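Local coordinates for protein Obg-like ATPase 1 (Schizosaccharomyces pombe, PDB 1NI3) that hydrolyses ATP and, less efficiently, GTP, and negatively regulates the G2/M transition of the cell cycle, at residues I119-R124 with K225-L230. Numbering follows the deposited sequence.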
ATOM      1  N   ILE A 119      -3.861  -3.823   1.937  1.00 29.99           N
ATOM      2  CA  ILE A 119      -4.761  -3.664   3.062  1.00 28.82           C
ATOM      3  C   ILE A 119      -4.155  -3.061   4.323  1.00 31.89           C
ATOM      4  O   ILE A 119      -3.054  -3.422   4.752  1.00 33.94           O
ATOM      5  CB  ILE A 119      -5.387  -5.030   3.445  1.00 30.53           C
ATOM      6  CG1 ILE A 119      -6.496  -5.388   2.473  1.00 28.03           C
ATOM      7  CG2 ILE A 119      -5.943  -4.996   4.855  1.00 32.52           C
ATOM      8  CD1 ILE A 119      -7.207  -6.622   2.835  1.00 27.67           C
ATOM      9  N   TYR A 120      -4.896  -2.129   4.904  1.00 32.91           N
ATOM     10  CA  TYR A 120      -4.502  -1.482   6.138  1.00 35.02           C
ATOM     11  C   TYR A 120      -5.451  -2.054   7.181  1.00 38.62           C
ATOM     12  O   TYR A 120      -6.580  -1.592   7.302  1.00 43.05           O
ATOM     13  CB  TYR A 120      -4.724   0.015   6.029  1.00 33.79           C
ATOM     14  CG  TYR A 120      -3.538   0.762   5.471  1.00 36.40           C
ATOM     15  CD1 TYR A 120      -2.301   0.656   6.074  1.00 37.32           C
ATOM     16  CD2 TYR A 120      -3.667   1.624   4.385  1.00 36.65           C
ATOM     17  CE1 TYR A 120      -1.219   1.387   5.629  1.00 39.13           C
ATOM     18  CE2 TYR A 120      -2.593   2.371   3.924  1.00 35.30           C
ATOM     19  CZ  TYR A 120      -1.369   2.247   4.557  1.00 38.06           C
ATOM     20  OH  TYR A 120      -0.288   2.983   4.151  1.00 39.89           O
ATOM     21  N   GLN A 121      -5.005  -3.054   7.933  1.00 40.38           N
ATOM     22  CA  GLN A 121      -5.852  -3.699   8.938  1.00 40.04           C
ATOM     23  C   GLN A 121      -5.756  -3.094  10.318  1.00 39.88           C
ATOM     24  O   GLN A 121      -4.776  -3.300  11.029  1.00 38.79           O
ATOM     25  CB  GLN A 121      -5.521  -5.192   9.013  1.00 41.04           C
ATOM     26  CG  GLN A 121      -6.394  -5.995   9.968  1.00 43.67           C
ATOM     27  CD  GLN A 121      -6.540  -7.433   9.512  1.00 47.45           C
ATOM     28  OE1 GLN A 121      -6.698  -8.352  10.319  1.00 51.68           O
ATOM     29  NE2 GLN A 121      -6.498  -7.633   8.202  1.00 49.49           N
ATOM     30  N   VAL A 122      -6.800  -2.371  10.701  1.00 39.68           N
ATOM     31  CA  VAL A 122      -6.845  -1.723  12.003  1.00 41.64           C
ATOM     32  C   VAL A 122      -7.173  -2.657  13.178  1.00 45.30           C
ATOM     33  O   VAL A 122      -8.321  -3.069  13.352  1.00 47.31           O
ATOM     34  CB  VAL A 122      -7.876  -0.606  12.016  1.00 38.20           C
ATOM     35  CG1 VAL A 122      -7.839   0.100  13.346  1.00 34.07           C
ATOM     36  CG2 VAL A 122      -7.605   0.346  10.871  1.00 37.62           C
ATOM     37  N   VAL A 123      -6.170  -2.966  13.997  1.00 45.92           N
ATOM     38  CA  VAL A 123      -6.362  -3.834  15.160  1.00 48.37           C
ATOM     39  C   VAL A 123      -6.698  -2.991  16.394  1.00 49.39           C
ATOM     40  O   VAL A 123      -6.024  -2.001  16.686  1.00 50.11           O
ATOM     41  CB  VAL A 123      -5.089  -4.675  15.452  1.00 49.98           C
ATOM     42  CG1 VAL A 123      -5.327  -5.595  16.638  1.00 47.86           C
ATOM     43  CG2 VAL A 123      -4.710  -5.491  14.225  1.00 49.57           C
ATOM     44  N   ARG A 124      -7.744  -3.384  17.115  1.00 49.91           N
ATOM     45  CA  ARG A 124      -8.154  -2.648  18.310  1.00 49.10           C
ATOM     46  C   ARG A 124      -7.414  -3.093  19.560  1.00 49.23           C
ATOM     47  O   ARG A 124      -7.342  -4.283  19.864  1.00 48.74           O
ATOM     48  CB  ARG A 124      -9.657  -2.788  18.524  1.00 47.52           C
ATOM     49  CG  ARG A 124     -10.149  -2.157  19.806  1.00 49.55           C
ATOM     50  CD  ARG A 124     -11.658  -2.093  19.811  1.00 53.37           C
ATOM     51  NE  ARG A 124     -12.162  -1.354  20.959  1.00 57.63           N
ATOM     52  CZ  ARG A 124     -13.417  -0.938  21.076  1.00 60.80           C
ATOM     53  NH1 ARG A 124     -14.289  -1.190  20.108  1.00 63.82           N
ATOM     54  NH2 ARG A 124     -13.803  -0.268  22.156  1.00 64.01           N
ATOM     55  N   LYS A 225      -3.086  -9.835  -1.508  1.00 39.36           N
ATOM     56  CA  LYS A 225      -2.705  -8.462  -1.184  1.00 42.64           C
ATOM     57  C   LYS A 225      -1.894  -8.328   0.099  1.00 44.55           C
ATOM     58  O   LYS A 225      -2.216  -8.946   1.119  1.00 47.09           O
ATOM     59  CB  LYS A 225      -3.949  -7.584  -1.055  1.00 40.49           C
ATOM     60  CG  LYS A 225      -4.994  -7.846  -2.124  1.00 39.86           C
ATOM     61  CD  LYS A 225      -6.226  -6.982  -1.913  1.00 38.60           C
ATOM     62  CE  LYS A 225      -7.318  -7.361  -2.892  1.00 36.29           C
ATOM     63  NZ  LYS A 225      -6.889  -7.170  -4.301  1.00 29.32           N
ATOM     64  N   PRO A 226      -0.819  -7.522   0.075  1.00 44.96           N
ATOM     65  CA  PRO A 226      -0.090  -7.429   1.341  1.00 44.00           C
ATOM     66  C   PRO A 226      -0.946  -6.706   2.378  1.00 43.28           C
ATOM     67  O   PRO A 226      -1.863  -5.953   2.035  1.00 42.63           O
ATOM     68  CB  PRO A 226       1.173  -6.663   0.966  1.00 41.44           C
ATOM     69  CG  PRO A 226       0.747  -5.846  -0.216  1.00 41.62           C
ATOM     70  CD  PRO A 226      -0.108  -6.806  -0.994  1.00 40.39           C
ATOM     71  N   VAL A 227      -0.651  -6.946   3.649  1.00 42.50           N
ATOM     72  CA  VAL A 227      -1.420  -6.335   4.721  1.00 40.99           C
ATOM     73  C   VAL A 227      -0.520  -5.608   5.710  1.00 40.75           C
ATOM     74  O   VAL A 227       0.563  -6.076   6.050  1.00 40.41           O
ATOM     75  CB  VAL A 227      -2.241  -7.394   5.479  1.00 39.85           C
ATOM     76  CG1 VAL A 227      -3.105  -6.727   6.539  1.00 41.66           C
ATOM     77  CG2 VAL A 227      -3.096  -8.184   4.501  1.00 37.71           C
ATOM     78  N   ILE A 228      -0.978  -4.457   6.175  1.00 41.08           N
ATOM     79  CA  ILE A 228      -0.216  -3.667   7.129  1.00 42.05           C
ATOM     80  C   ILE A 228      -1.093  -3.455   8.349  1.00 43.92           C
ATOM     81  O   ILE A 228      -2.136  -2.800   8.255  1.00 46.30           O
ATOM     82  CB  ILE A 228       0.166  -2.303   6.529  1.00 41.14           C
ATOM     83  CG1 ILE A 228       1.048  -2.501   5.287  1.00 36.95           C
ATOM     84  CG2 ILE A 228       0.857  -1.469   7.585  1.00 38.68           C
ATOM     85  CD1 ILE A 228       1.235  -1.235   4.450  1.00 31.67           C
ATOM     86  N   TYR A 229      -0.675  -3.998   9.491  1.00 42.69           N
ATOM     87  CA  TYR A 229      -1.458  -3.872  10.722  1.00 42.02           C
ATOM     88  C   TYR A 229      -1.283  -2.574  11.491  1.00 42.85           C
ATOM     89  O   TYR A 229      -0.176  -2.207  11.878  1.00 46.05           O
ATOM     90  CB  TYR A 229      -1.151  -5.028  11.671  1.00 40.39           C
ATOM     91  CG  TYR A 229      -1.599  -6.359  11.143  1.00 44.34           C
ATOM     92  CD1 TYR A 229      -0.710  -7.204  10.492  1.00 46.16           C
ATOM     93  CD2 TYR A 229      -2.926  -6.762  11.259  1.00 45.27           C
ATOM     94  CE1 TYR A 229      -1.128  -8.424   9.967  1.00 51.07           C
ATOM     95  CE2 TYR A 229      -3.358  -7.973  10.738  1.00 48.61           C
ATOM     96  CZ  TYR A 229      -2.460  -8.803  10.094  1.00 51.22           C
ATOM     97  OH  TYR A 229      -2.893 -10.007   9.586  1.00 55.01           O
ATOM     98  N   LEU A 230      -2.392  -1.890  11.724  1.00 42.53           N
ATOM     99  CA  LEU A 230      -2.362  -0.654  12.482  1.00 42.04           C
ATOM    100  C   LEU A 230      -3.033  -0.912  13.830  1.00 43.67           C
ATOM    101  O   LEU A 230      -4.262  -0.931  13.914  1.00 45.95           O
ATOM    102  CB  LEU A 230      -3.098   0.456  11.733  1.00 39.88           C
ATOM    103  CG  LEU A 230      -2.572   0.861  10.357  1.00 38.30           C
ATOM    104  CD1 LEU A 230      -3.399   2.027   9.838  1.00 33.81           C
ATOM    105  CD2 LEU A 230      -1.100   1.256  10.435  1.00 36.60           C
TER
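I119, Q121 and V123 of strand 118-124 alternate backbone hydrogen bonds with P226, I228 and L230, pairing two parallel strands of the G domain. I119 N donates to P226 O at 2.9 Å, I228 N to I119 O, Q121 N to I228 O, L230 N to Q121 O, and V123 N to L230 O at 2.8 Å. The bonds alternate in direction, as in a regular parallel pair. CA-H...O contacts fill in between, such as V122 CA to L230 O. The axes of the two short strand segments lie 28° apart, the usual twist of neighbouring parallel strands.

Apolar contacts run along both faces. On one, Y120 CE1 meets I228 CD1 at 3.8 Å, and L230 CD1 approaches Y120 CD1 at 4.2 Å. On the other, I119 CG2 lies beside V227 CG1 at 3.7 Å, and V123 CG2 reaches Y229 CD2.

Q121 runs alongside Y229. With chi1 at -177°, Q121 swings CG away from its own N, and the extended chain carries Q121 OE1 to the edge of the Y229 ring, 3.4 Å from Y229 CE2. Amide and ring planes stand 72° apart. V227 CG1 lies over one face of the Y229 ring, near its rim. Replacing Q121 by alanine removes CG and the amide, and would probably leave the CD2-CE2 edge of the Y229 ring less supported and freer to shift.

Strand 22-27 pairs with the other edge of strand 118-124. Helix 140-168 packs on Q121, V123 and Y229. Helix 294-304 packs on I228 and L230, and its I297 O accepts a hydrogen bond from Y120 OH. V122 touches V31 of the predicted ATP-binding P-loop.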